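PDB 4PMQ: Tat-secreted protein Rv2525c from Mycobacterium tuberculosis, which probably acts as a peptidoglycan hydrolase with glycosidase activity and shows esterase activity toward p-nitrophenyl esters in vitro. Local coordinates for residues T6-A11 / S18-A23. Sequence-based numbering, arbitrary orientation. Where two conformers were deposited one is given.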
loop_
_atom_site.group_PDB
_atom_site.type_symbol
_atom_site.label_atom_id
_atom_site.label_comp_id
_atom_site.label_asym_id
_atom_site.label_seq_id
_atom_site.Cartn_x
_atom_site.Cartn_y
_atom_site.Cartn_z
ATOM N N THR A 6 10.404 -4.129 -10.315
ATOM C CA THR A 6 10.475 -3.649 -8.940
ATOM C C THR A 6 9.723 -2.344 -8.778
ATOM O O THR A 6 9.889 -1.474 -9.639
ATOM C CB THR A 6 11.981 -3.427 -8.658
ATOM O OG1 THR A 6 12.676 -4.681 -8.694
ATOM C CG2 THR A 6 12.265 -2.672 -7.379
ATOM N N LEU A 7 9.027 -2.181 -7.658
ATOM C CA LEU A 7 8.385 -0.964 -7.207
ATOM C C LEU A 7 8.981 -0.591 -5.877
ATOM O O LEU A 7 9.145 -1.463 -5.018
ATOM C CB LEU A 7 6.871 -1.099 -7.052
ATOM C CG LEU A 7 6.097 -1.514 -8.304
ATOM C CD1 LEU A 7 4.634 -1.720 -7.964
ATOM C CD2 LEU A 7 6.207 -0.472 -9.438
ATOM N N LEU A 8 9.283 0.700 -5.682
ATOM C CA LEU A 8 9.829 1.123 -4.390
ATOM C C LEU A 8 8.746 1.743 -3.549
ATOM O O LEU A 8 7.881 2.425 -4.090
ATOM C CB LEU A 8 10.950 2.158 -4.610
ATOM C CG LEU A 8 12.131 1.709 -5.484
ATOM C CD1 LEU A 8 13.159 2.822 -5.591
ATOM C CD2 LEU A 8 12.764 0.380 -4.968
ATOM N N ASP A 9 8.837 1.576 -2.225
ATOM C CA ASP A 9 7.933 2.293 -1.326
ATOM C C ASP A 9 8.786 3.031 -0.286
ATOM O O ASP A 9 9.871 2.568 0.069
ATOM C CB ASP A 9 6.857 1.397 -0.701
ATOM C CG ASP A 9 7.376 0.478 0.382
ATOM O OD1 ASP A 9 7.601 0.967 1.512
ATOM O OD2 ASP A 9 7.550 -0.721 0.100
ATOM N N TYR A 10 8.323 4.204 0.160
ATOM C CA TYR A 10 9.109 5.052 1.065
ATOM C C TYR A 10 8.230 6.090 1.692
ATOM O O TYR A 10 7.321 6.591 1.025
ATOM C CB TYR A 10 10.255 5.751 0.302
ATOM C CG TYR A 10 9.890 6.187 -1.104
ATOM C CD1 TYR A 10 9.960 5.295 -2.171
ATOM C CD2 TYR A 10 9.496 7.500 -1.371
ATOM C CE1 TYR A 10 9.632 5.685 -3.466
ATOM C CE2 TYR A 10 9.192 7.913 -2.676
ATOM C CZ TYR A 10 9.247 6.991 -3.714
ATOM O OH TYR A 10 8.947 7.322 -5.004
ATOM N N ALA A 11 8.517 6.426 2.951
ATOM C CA ALA A 11 7.743 7.427 3.691
ATOM C C ALA A 11 8.549 8.675 4.032
ATOM O O ALA A 11 7.931 9.714 4.311
ATOM C CB ALA A 11 7.232 6.808 4.991
ATOM N N SER A 18 13.469 10.618 -11.890
ATOM C CA SER A 18 14.701 10.238 -12.592
ATOM C C SER A 18 15.599 9.367 -11.705
ATOM O O SER A 18 16.269 8.457 -12.213
ATOM C CB SER A 18 15.472 11.472 -13.055
ATOM O OG SER A 18 15.796 12.308 -11.959
ATOM N N GLN A 19 15.571 9.606 -10.365
ATOM C CA GLN A 19 16.382 8.770 -9.470
ATOM C C GLN A 19 15.716 7.404 -9.224
ATOM O O GLN A 19 16.438 6.410 -9.098
ATOM C CB GLN A 19 16.709 9.483 -8.163
ATOM C CG GLN A 19 17.615 10.696 -8.446
ATOM C CD GLN A 19 18.045 11.414 -7.186
ATOM O OE1 GLN A 19 17.227 11.871 -6.397
ATOM N NE2 GLN A 19 19.340 11.577 -6.996
ATOM N N ILE A 20 14.363 7.330 -9.181
ATOM C CA ILE A 20 13.688 6.031 -9.041
ATOM C C ILE A 20 14.072 5.182 -10.258
ATOM O O ILE A 20 14.488 4.040 -10.113
ATOM C CB ILE A 20 12.159 6.204 -8.922
ATOM C CG1 ILE A 20 11.832 6.886 -7.579
ATOM C CG2 ILE A 20 11.409 4.854 -9.105
ATOM C CD1 ILE A 20 10.651 7.710 -7.616
ATOM N N ARG A 21 13.949 5.776 -11.457
ATOM C CA ARG A 21 14.277 5.092 -12.689
ATOM C C ARG A 21 15.771 4.684 -12.702
ATOM O O ARG A 21 16.064 3.517 -12.981
ATOM C CB ARG A 21 13.926 5.978 -13.865
ATOM C CG ARG A 21 14.096 5.313 -15.229
ATOM C CD ARG A 21 13.644 6.247 -16.333
ATOM N NE ARG A 21 14.452 7.465 -16.385
ATOM C CZ ARG A 21 14.173 8.527 -17.141
ATOM N NH1 ARG A 21 13.116 8.518 -17.949
ATOM N NH2 ARG A 21 14.958 9.597 -17.107
ATOM N N ALA A 22 16.682 5.586 -12.268
ATOM C CA ALA A 22 18.127 5.290 -12.226
ATOM C C ALA A 22 18.463 4.121 -11.288
ATOM O O ALA A 22 19.448 3.394 -11.538
ATOM C CB ALA A 22 18.915 6.534 -11.809
ATOM N N ALA A 23 17.640 3.927 -10.231
ATOM C CA ALA A 23 17.830 2.849 -9.251
ATOM C C ALA A 23 17.350 1.488 -9.783
ATOM O O ALA A 23 17.509 0.473 -9.106
ATOM C CB ALA A 23 17.094 3.192 -7.961
#
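Ile20 reaches from helix 17-22 to both Tyr10 and Leu8, one branch for each, and no hydrogen bond crosses the contact. The longer branch meets the end of the tyrosine: Ile20 CD1 lies 3.1 Å from Tyr10 OH, shorter than a relaxed methyl-to-oxygen packing distance, and 4.2 Å from Tyr10 CZ, obliquely to the ring. Ile20 chi2 (149°) is displaced from staggered, and the exact place of this methyl is somewhat doubtful. Tyr10 CG sits between its own backbone N and carbonyl carbon (chi1 37°), which turns the ring back along the strand, with Leu8 CB in plane at its edge, and carries the hydroxyl to the helix.

The second branch makes the looser apolar contact, Ile20 CG2 standing 4.4 Å from Leu8 CD1. Ile20 CG1 lies beside the backbone N (chi1 -68°) and CG2 anti to it, which sends CD1 to the tyrosine and CG2 to the leucine.

Strand 6-9, helix 17-22 and strand 27-31 form a beta-alpha-beta unit of this TIM-barrel-clan domain, and the contact packs the helix against the unit's first strand and Tyr10 just after it. Tyr10 touches Ala28 and Val192 on the flanking strands 27-31 and 190-197, Leu8 touches Val187 of strand 184-187, and Ile20 also meets Leu60.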